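PDB 3E57: nudix hydrolase domain-containing protein from Thermotoga maritima, which is of unknown function but probably hydrolyses a nucleoside diphosphate linked to another moiety, as Nudix hydrolases do. Local coordinates for residues R17-K22 against G52-R57; D43-L48 against E117-G122; E137-G142 against L161-F166. All coordinates share one frame; numbering follows the deposited sequence.

The three contacts illustrate how chemistry follows place in a mixed alpha-beta fold. Interactions 1 and 3 are antiparallel strand pairs that reach the same sheet, on opposite sides of the chain's centre, about 25 Å apart between their centres; both are partly buried and rest on backbone hydrogen bonds, with aromatic CH-pi packing and a close arginine pair in interaction 1 and a weak glutamate-arginine salt bridge in interaction 3. Interaction 2 is the buried one, a helix-to-helix contact made wholly of apolar side chains. It touches both others: Phe54 of interaction 1 packs on Ala118 of interaction 2, while Phe44 meets Phe140 of interaction 3. Helix 41-51 runs directly into strand 53-56, and helix 115-130 into strand 131-145.

Interaction 1: residues R17-K22 against G52-R57; sequences RILVVK and GFFRER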
loop_
_atom_site.group_PDB
_atom_site.type_symbol
_atom_site.label_atom_id
_atom_site.label_comp_id
_atom_site.label_asym_id
_atom_site.label_seq_id
_atom_site.Cartn_x
_atom_site.Cartn_y
_atom_site.Cartn_z
ATOM N N ARG B 17 24.435 0.896 17.118
ATOM C CA ARG B 17 23.751 2.133 16.730
ATOM C C ARG B 17 23.358 2.028 15.261
ATOM O O ARG B 17 24.194 1.695 14.416
ATOM C CB ARG B 17 24.642 3.357 16.939
ATOM C CG ARG B 17 24.971 3.644 18.408
ATOM C CD ARG B 17 24.613 5.076 18.795
ATOM N NE ARG B 17 25.354 6.064 18.012
ATOM C CZ ARG B 17 25.001 7.342 17.880
ATOM N NH1 ARG B 17 23.919 7.822 18.487
ATOM N NH2 ARG B 17 25.741 8.156 17.139
ATOM N N ILE B 18 22.102 2.337 14.954
ATOM C CA ILE B 18 21.554 2.065 13.617
ATOM C C ILE B 18 20.911 3.279 12.943
ATOM O O ILE B 18 20.513 4.227 13.612
ATOM C CB ILE B 18 20.570 0.860 13.632
ATOM C CG1 ILE B 18 19.496 0.989 14.725
ATOM C CG2 ILE B 18 21.337 -0.434 13.827
ATOM C CD1 ILE B 18 18.369 1.924 14.404
ATOM N N LEU B 19 20.826 3.234 11.609
ATOM C CA LEU B 19 20.343 4.362 10.812
ATOM C C LEU B 19 18.842 4.574 10.991
ATOM O O LEU B 19 18.036 3.640 10.844
ATOM C CB LEU B 19 20.663 4.162 9.321
ATOM C CG LEU B 19 20.284 5.276 8.329
ATOM C CD1 LEU B 19 21.042 6.564 8.630
ATOM C CD2 LEU B 19 20.540 4.832 6.897
ATOM N N VAL B 20 18.482 5.819 11.289
ATOM C CA VAL B 20 17.094 6.220 11.459
ATOM C C VAL B 20 16.845 7.562 10.784
ATOM O O VAL B 20 17.783 8.272 10.447
ATOM C CB VAL B 20 16.724 6.312 12.957
ATOM C CG1 VAL B 20 16.839 4.952 13.612
ATOM C CG2 VAL B 20 17.617 7.340 13.695
ATOM N N VAL B 21 15.573 7.878 10.559
ATOM C CA VAL B 21 15.148 9.228 10.196
ATOM C C VAL B 21 13.973 9.616 11.080
ATOM O O VAL B 21 13.272 8.753 11.590
ATOM C CB VAL B 21 14.728 9.346 8.716
ATOM C CG1 VAL B 21 15.910 9.112 7.803
ATOM C CG2 VAL B 21 13.589 8.377 8.394
ATOM N N LYS B 22 13.784 10.916 11.289
ATOM C CA LYS B 22 12.608 11.408 12.001
ATOM C C LYS B 22 11.402 11.180 11.104
ATOM O O LYS B 22 11.470 11.413 9.901
ATOM C CB LYS B 22 12.738 12.898 12.353
ATOM C CG LYS B 22 13.822 13.211 13.383
ATOM C CD LYS B 22 13.635 14.595 14.049
ATOM C CE LYS B 22 13.692 15.761 13.051
ATOM N NZ LYS B 22 13.779 17.107 13.743
ATOM N N GLY B 52 19.261 11.550 7.657
ATOM C CA GLY B 52 19.644 10.337 8.362
ATOM C C GLY B 52 20.582 10.609 9.522
ATOM O O GLY B 52 21.412 11.518 9.457
ATOM N N PHE B 53 20.422 9.829 10.589
ATOM C CA PHE B 53 21.352 9.833 11.718
ATOM C C PHE B 53 21.289 8.473 12.406
ATOM O O PHE B 53 20.411 7.661 12.097
ATOM C CB PHE B 53 21.048 10.983 12.693
ATOM C CG PHE B 53 19.683 10.915 13.338
ATOM C CD1 PHE B 53 19.544 10.528 14.666
ATOM C CD2 PHE B 53 18.544 11.263 12.626
ATOM C CE1 PHE B 53 18.294 10.473 15.267
ATOM C CE2 PHE B 53 17.288 11.211 13.221
ATOM C CZ PHE B 53 17.164 10.814 14.544
ATOM N N PHE B 54 22.223 8.209 13.317
ATOM C CA PHE B 54 22.287 6.907 13.984
ATOM C C PHE B 54 21.893 6.984 15.453
ATOM O O PHE B 54 22.153 7.983 16.121
ATOM C CB PHE B 54 23.671 6.288 13.822
ATOM C CG PHE B 54 24.038 6.014 12.398
ATOM C CD1 PHE B 54 23.741 4.791 11.813
ATOM C CD2 PHE B 54 24.660 6.985 11.632
ATOM C CE1 PHE B 54 24.070 4.538 10.485
ATOM C CE2 PHE B 54 24.991 6.743 10.302
ATOM C CZ PHE B 54 24.697 5.513 9.730
ATOM N N ARG B 55 21.251 5.920 15.934
ATOM C CA ARG B 55 20.760 5.824 17.309
ATOM C C ARG B 55 20.745 4.369 17.764
ATOM O O ARG B 55 20.634 3.458 16.944
ATOM C CB ARG B 55 19.340 6.395 17.425
ATOM C CG ARG B 55 19.247 7.924 17.393
ATOM C CD ARG B 55 19.912 8.582 18.611
ATOM N NE ARG B 55 19.757 10.043 18.610
ATOM C CZ ARG B 55 20.655 10.924 18.157
ATOM N NH1 ARG B 55 21.819 10.528 17.647
ATOM N NH2 ARG B 55 20.386 12.224 18.216
ATOM N N GLU B 56 20.852 4.166 19.074
ATOM C CA GLU B 56 20.784 2.835 19.677
ATOM C C GLU B 56 19.509 2.109 19.253
ATOM O O GLU B 56 18.427 2.686 19.296
ATOM C CB GLU B 56 20.835 2.954 21.207
ATOM C CG GLU B 56 20.626 1.648 21.976
ATOM C CD GLU B 56 21.699 0.609 21.708
ATOM O OE1 GLU B 56 22.847 0.992 21.376
ATOM O OE2 GLU B 56 21.391 -0.597 21.855
ATOM N N ARG B 57 19.655 0.841 18.867
ATOM C CA ARG B 57 18.548 0.034 18.332
ATOM C C ARG B 57 17.429 -0.166 19.347
ATOM O O ARG B 57 16.257 0.042 19.033
ATOM C CB ARG B 57 19.064 -1.331 17.857
ATOM C CG ARG B 57 17.992 -2.247 17.258
ATOM C CD ARG B 57 18.619 -3.439 16.544
ATOM N NE ARG B 57 17.634 -4.461 16.181
ATOM C CZ ARG B 57 17.908 -5.577 15.499
ATOM N NH1 ARG B 57 19.148 -5.840 15.088
ATOM N NH2 ARG B 57 16.936 -6.439 15.220
#
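Gly52, just past the end of helix 41-51, lays its CA beside Val20 O and Val21 CG1. Phe53 then pairs with Val20 through two backbone hydrogen bonds, Val20 N to Phe53 O at 2.8 Å and Phe53 N to Val20 O at 3.1 Å. Its CG sits between its own backbone N and carbonyl carbon (chi1 62°), which swings the ring over Val20, whose CG2 presses on one face 3.6 Å from the Phe53 ring centroid. A serine here would probably leave Val20 CG2 without its aromatic cover and open a gap beside the CG of Lys22. Phe54 turns to the other face of the sheet, where Leu19 CD1 lies over its ring and Leu19 CB comes within 3.6 Å of Phe54 CE1. Arg55 exchanges backbone hydrogen bonds with Ile18, that from Ile18 N to Arg55 O being 2.7 Å long and nearly straight (174°). Its guanidinium runs alongside that of Arg17, NH1 to NH1 3.5 Å, a cost probably eased by the salt bridge of Arg17 NH2 to Glu109; Arg55 NH1 also donates to Phe54 O. Arg57 CB brushes Ile18 CG1. This is a twisted antiparallel strand pair, joined through strand 17-22 to strand 66-77 of the mixed sheet.

Interaction 2: residues D43-L48 against E117-G122; sequences DFLNFL and EAFLKG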
loop_
_atom_site.group_PDB
_atom_site.type_symbol
_atom_site.label_atom_id
_atom_site.label_comp_id
_atom_site.label_asym_id
_atom_site.label_seq_id
_atom_site.Cartn_x
_atom_site.Cartn_y
_atom_site.Cartn_z
ATOM N N ASP B 43 17.144 10.478 -5.153
ATOM C CA ASP B 43 16.359 11.299 -4.219
ATOM C C ASP B 43 16.356 10.685 -2.821
ATOM O O ASP B 43 16.527 11.390 -1.815
ATOM C CB ASP B 43 14.908 11.465 -4.700
ATOM C CG ASP B 43 14.781 12.316 -5.961
ATOM O OD1 ASP B 43 15.742 13.033 -6.324
ATOM O OD2 ASP B 43 13.694 12.269 -6.592
ATOM N N PHE B 44 16.187 9.365 -2.755
ATOM C CA PHE B 44 16.217 8.664 -1.469
ATOM C C PHE B 44 17.575 8.761 -0.765
ATOM O O PHE B 44 17.636 9.039 0.427
ATOM C CB PHE B 44 15.838 7.191 -1.650
ATOM C CG PHE B 44 15.842 6.419 -0.375
ATOM C CD1 PHE B 44 14.985 6.772 0.655
ATOM C CD2 PHE B 44 16.709 5.359 -0.194
ATOM C CE1 PHE B 44 14.993 6.079 1.844
ATOM C CE2 PHE B 44 16.722 4.661 1.010
ATOM C CZ PHE B 44 15.855 5.025 2.019
ATOM N N LEU B 45 18.655 8.508 -1.495
ATOM C CA LEU B 45 20.000 8.559 -0.911
ATOM C C LEU B 45 20.336 9.966 -0.423
ATOM O O LEU B 45 20.931 10.132 0.643
ATOM C CB LEU B 45 21.053 8.093 -1.914
ATOM C CG LEU B 45 21.075 6.613 -2.284
ATOM C CD1 LEU B 45 22.185 6.380 -3.298
ATOM C CD2 LEU B 45 21.238 5.716 -1.046
ATOM N N ASN B 46 19.947 10.969 -1.210
ATOM C CA ASN B 46 20.054 12.378 -0.810
ATOM C C ASN B 46 19.255 12.641 0.459
ATOM O O ASN B 46 19.728 13.310 1.371
ATOM C CB ASN B 46 19.554 13.291 -1.932
ATOM C CG ASN B 46 20.529 13.379 -3.094
ATOM O OD1 ASN B 46 21.711 13.033 -2.960
ATOM N ND2 ASN B 46 20.044 13.851 -4.242
ATOM N N PHE B 47 18.043 12.090 0.517
ATOM C CA PHE B 47 17.204 12.181 1.716
ATOM C C PHE B 47 17.910 11.618 2.943
ATOM O O PHE B 47 17.862 12.213 4.024
ATOM C CB PHE B 47 15.862 11.469 1.480
ATOM C CG PHE B 47 15.097 11.188 2.730
ATOM C CD1 PHE B 47 14.303 12.168 3.308
ATOM C CD2 PHE B 47 15.136 9.930 3.318
ATOM C CE1 PHE B 47 13.583 11.913 4.472
ATOM C CE2 PHE B 47 14.424 9.675 4.478
ATOM C CZ PHE B 47 13.642 10.667 5.052
ATOM N N LEU B 48 18.585 10.482 2.777
ATOM C CA LEU B 48 19.345 9.875 3.870
ATOM C C LEU B 48 20.505 10.763 4.317
ATOM O O LEU B 48 20.722 10.946 5.501
ATOM C CB LEU B 48 19.895 8.501 3.467
ATOM C CG LEU B 48 18.892 7.374 3.237
ATOM C CD1 LEU B 48 19.647 6.084 2.908
ATOM C CD2 LEU B 48 17.990 7.224 4.464
ATOM N N GLU B 117 26.657 6.263 2.552
ATOM C CA GLU B 117 27.718 5.271 2.502
ATOM C C GLU B 117 27.401 4.072 3.395
ATOM O O GLU B 117 27.631 2.929 2.998
ATOM C CB GLU B 117 29.047 5.906 2.931
ATOM C CG GLU B 117 30.259 4.992 2.821
ATOM C CD GLU B 117 31.475 5.556 3.530
ATOM O OE1 GLU B 117 31.478 6.774 3.825
ATOM O OE2 GLU B 117 32.422 4.784 3.806
ATOM N N ALA B 118 26.888 4.337 4.599
ATOM C CA ALA B 118 26.530 3.273 5.542
ATOM C C ALA B 118 25.391 2.437 4.974
ATOM O O ALA B 118 25.401 1.214 5.094
ATOM C CB ALA B 118 26.127 3.850 6.902
ATOM N N PHE B 119 24.424 3.112 4.354
ATOM C CA PHE B 119 23.279 2.440 3.732
ATOM C C PHE B 119 23.749 1.463 2.665
ATOM O O PHE B 119 23.405 0.282 2.700
ATOM C CB PHE B 119 22.309 3.450 3.114
ATOM C CG PHE B 119 21.113 2.805 2.445
ATOM C CD1 PHE B 119 19.944 2.573 3.154
ATOM C CD2 PHE B 119 21.176 2.415 1.113
ATOM C CE1 PHE B 119 18.851 1.968 2.544
ATOM C CE2 PHE B 119 20.094 1.803 0.494
ATOM C CZ PHE B 119 18.920 1.587 1.214
ATOM N N LEU B 120 24.562 1.957 1.735
ATOM C CA LEU B 120 24.995 1.148 0.605
ATOM C C LEU B 120 25.813 -0.075 1.034
ATOM O O LEU B 120 25.580 -1.176 0.538
ATOM C CB LEU B 120 25.745 2.010 -0.417
ATOM C CG LEU B 120 24.853 3.049 -1.120
ATOM C CD1 LEU B 120 25.664 3.959 -2.027
ATOM C CD2 LEU B 120 23.740 2.376 -1.904
ATOM N N LYS B 121 26.739 0.101 1.971
ATOM C CA LYS B 121 27.518 -1.041 2.480
ATOM C C LYS B 121 26.668 -1.953 3.366
ATOM O O LYS B 121 26.750 -3.180 3.255
ATOM C CB LYS B 121 28.789 -0.584 3.203
ATOM C CG LYS B 121 29.940 -0.330 2.238
ATOM C CD LYS B 121 31.262 -0.120 2.951
ATOM C CE LYS B 121 32.311 0.510 2.029
ATOM N NZ LYS B 121 31.837 1.775 1.379
ATOM N N GLY B 122 25.841 -1.355 4.221
ATOM C CA GLY B 122 24.916 -2.113 5.068
ATOM C C GLY B 122 23.925 -2.951 4.273
ATOM O O GLY B 122 23.612 -4.077 4.655
#
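Phe119 meets Phe44, Leu45 and Leu48 where helix 115-130, which by its sequence carries the Nudix-box signature, packs against helix 41-51 on the sheet of the Nudix fold. The two short helical segments run at 121° to each other with axes 10.5 Å apart, a separation bridged by large side chains rather than by backbone. Phe119 contributes the greatest buried area. Its CG stands anti to the backbone N (chi1 179°), and the ring extends from its helix toward the other one, where three side chains meet different parts of it. Leu45 comes second in area: its CD2 branch approaches the ring obliquely, 3.9 Å from Phe119 CD2, and also reaches Leu120 CD2 at 4.3 Å, spanning two successive residues of the partner helix. One turn on from Phe44, Leu48 sends its CD1 obliquely to the root of the ring. Phe44 completes the set as an offset edge-to-face pair, its edge directed at the face of Phe119, with ring centroids 5.5 Å apart, planes at 77° and Phe44 CE2 3.8 Å from Phe119 CE1. Ala158 of strand 155-163 touches both rings, and Val69 of strand 66-77 lies against Phe119 and Leu48, so the helices share an apolar layer with these strands. The closest approach falls at Leu48, whose CD1 methyl sits 3.5 Å from Phe119 CD1 and 3.8 Å from Phe119 CB.

Interaction 3: residues E137-G142 against L161-F166; sequences ELEFLG and LGRGKF
Glu139 and Leu161 form a hydrogen-bonded antiparallel pair, with Glu139 N reaching Leu161 O at 2.8 Å along an almost straight bond (177°) and Leu161 N returning to Glu139 O at 2.9 Å. A third backbone bond, from Arg163 N to Glu137 O, extends the pairing toward Glu137. Between them Leu138 faces Gly162, and its CD2 branch packs tightly over the glycine at 3.4 Å from Gly162 CA, a place where a side chain would collide. On the opposite face Glu139 and Arg163 lie alongside, pointing the same way; Glu139 OE1 meets Arg163 NH1 at 3.4 Å in a salt bridge whose hydrogen bond is weak. The carboxylate is carried there by a fully extended chain, with CG anti to the backbone N (chi1 -176°). Leu161 CD2 lies under the centre of the Arg163 guanidinium and supports it from one face. Farther along, Leu141 CD1 packs against Leu161 CB, and a classic beta bulge sets Leu141 and Gly142 together opposite Leu159. Strand 155-163 lies between strand 131-145, antiparallel to it, and strand 66-77, parallel to it, while Leu203 of helix 194-206 packs against both Leu141 and Leu161.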
loop_
_atom_site.group_PDB
_atom_site.type_symbol
_atom_site.label_atom_id
_atom_site.label_comp_id
_atom_site.label_asym_id
_atom_site.label_seq_id
_atom_site.Cartn_x
_atom_site.Cartn_y
_atom_site.Cartn_z
ATOM N N GLU B 137 22.441 -6.641 -10.732
ATOM C CA GLU B 137 21.856 -5.354 -10.392
ATOM C C GLU B 137 21.143 -5.499 -9.082
ATOM O O GLU B 137 20.427 -6.487 -8.862
ATOM C CB GLU B 137 20.865 -4.879 -11.466
ATOM C CG GLU B 137 21.512 -4.119 -12.626
ATOM C CD GLU B 137 20.727 -2.878 -13.065
ATOM O OE1 GLU B 137 19.477 -2.876 -12.951
ATOM O OE2 GLU B 137 21.371 -1.906 -13.540
ATOM N N LEU B 138 21.386 -4.550 -8.185
ATOM C CA LEU B 138 20.371 -4.202 -7.206
ATOM C C LEU B 138 19.595 -3.083 -7.867
ATOM O O LEU B 138 20.145 -2.021 -8.179
ATOM C CB LEU B 138 20.954 -3.755 -5.867
ATOM C CG LEU B 138 21.483 -4.851 -4.936
ATOM C CD1 LEU B 138 21.438 -4.371 -3.486
ATOM C CD2 LEU B 138 20.703 -6.152 -5.083
ATOM N N GLU B 139 18.326 -3.346 -8.140
ATOM C CA GLU B 139 17.456 -2.354 -8.733
ATOM C C GLU B 139 16.618 -1.825 -7.595
ATOM O O GLU B 139 15.852 -2.579 -7.013
ATOM C CB GLU B 139 16.570 -3.001 -9.800
ATOM C CG GLU B 139 15.680 -2.007 -10.562
ATOM C CD GLU B 139 14.671 -2.680 -11.498
ATOM O OE1 GLU B 139 14.734 -3.921 -11.693
ATOM O OE2 GLU B 139 13.799 -1.961 -12.034
ATOM N N PHE B 140 16.775 -0.551 -7.254
ATOM C CA PHE B 140 15.926 0.058 -6.241
ATOM C C PHE B 140 14.509 0.239 -6.797
ATOM O O PHE B 140 14.334 0.816 -7.866
ATOM C CB PHE B 140 16.504 1.404 -5.819
ATOM C CG PHE B 140 15.647 2.162 -4.833
ATOM C CD1 PHE B 140 15.534 1.751 -3.522
ATOM C CD2 PHE B 140 14.955 3.291 -5.230
ATOM C CE1 PHE B 140 14.765 2.462 -2.621
ATOM C CE2 PHE B 140 14.184 4.011 -4.334
ATOM C CZ PHE B 140 14.088 3.602 -3.037
ATOM N N LEU B 141 13.506 -0.262 -6.073
ATOM C CA LEU B 141 12.120 -0.151 -6.505
ATOM C C LEU B 141 11.377 0.980 -5.813
ATOM O O LEU B 141 10.616 1.692 -6.442
ATOM C CB LEU B 141 11.381 -1.477 -6.289
ATOM C CG LEU B 141 11.949 -2.719 -6.973
ATOM C CD1 LEU B 141 11.008 -3.907 -6.748
ATOM C CD2 LEU B 141 12.167 -2.484 -8.455
ATOM N N GLY B 142 11.581 1.149 -4.515
ATOM C CA GLY B 142 10.911 2.220 -3.785
ATOM C C GLY B 142 10.858 1.953 -2.300
ATOM O O GLY B 142 11.667 1.183 -1.772
ATOM N N LEU B 161 15.138 -5.132 -5.860
ATOM C CA LEU B 161 15.153 -6.405 -6.553
ATOM C C LEU B 161 16.612 -6.704 -6.909
ATOM O O LEU B 161 17.250 -5.936 -7.642
ATOM C CB LEU B 161 14.325 -6.306 -7.822
ATOM C CG LEU B 161 14.310 -7.512 -8.746
ATOM C CD1 LEU B 161 13.854 -8.765 -8.009
ATOM C CD2 LEU B 161 13.419 -7.215 -9.940
ATOM N N GLY B 162 17.144 -7.793 -6.375
ATOM C CA GLY B 162 18.518 -8.196 -6.691
ATOM C C GLY B 162 18.463 -9.403 -7.596
ATOM O O GLY B 162 17.944 -10.442 -7.198
ATOM N N ARG B 163 18.974 -9.281 -8.816
ATOM C CA ARG B 163 19.002 -10.418 -9.726
ATOM C C ARG B 163 20.412 -11.012 -9.741
ATOM O O ARG B 163 21.396 -10.275 -9.810
ATOM C CB ARG B 163 18.591 -10.016 -11.141
ATOM C CG ARG B 163 17.131 -9.589 -11.321
ATOM C CD ARG B 163 16.848 -9.457 -12.824
ATOM N NE ARG B 163 15.489 -9.028 -13.174
ATOM C CZ ARG B 163 15.093 -7.760 -13.285
ATOM N NH1 ARG B 163 15.925 -6.748 -13.041
ATOM N NH2 ARG B 163 13.838 -7.498 -13.630
ATOM N N GLY B 164 20.509 -12.335 -9.677
ATOM C CA GLY B 164 21.818 -12.977 -9.674
ATOM C C GLY B 164 21.791 -14.487 -9.629
ATOM O O GLY B 164 20.857 -15.122 -10.122
ATOM N N LYS B 165 22.838 -15.061 -9.053
ATOM C CA LYS B 165 22.896 -16.484 -8.811
ATOM C C LYS B 165 22.736 -16.655 -7.319
ATOM O O LYS B 165 23.433 -15.998 -6.548
ATOM C CB LYS B 165 24.242 -17.075 -9.279
ATOM C CG LYS B 165 24.234 -18.606 -9.405
ATOM C CD LYS B 165 23.831 -19.085 -10.820
ATOM C CE LYS B 165 22.923 -20.328 -10.776
ATOM N NZ LYS B 165 23.514 -21.503 -10.068
ATOM N N PHE B 166 21.794 -17.502 -6.919
ATOM C CA PHE B 166 21.613 -17.871 -5.524
ATOM C C PHE B 166 22.267 -19.228 -5.310
ATOM O O PHE B 166 22.057 -20.141 -6.098
ATOM C CB PHE B 166 20.123 -17.958 -5.159
ATOM C CG PHE B 166 19.878 -18.502 -3.787
ATOM C CD1 PHE B 166 19.908 -17.665 -2.680
ATOM C CD2 PHE B 166 19.649 -19.857 -3.592
ATOM C CE1 PHE B 166 19.711 -18.169 -1.411
ATOM C CE2 PHE B 166 19.447 -20.361 -2.324
ATOM C CZ PHE B 166 19.480 -19.516 -1.233
#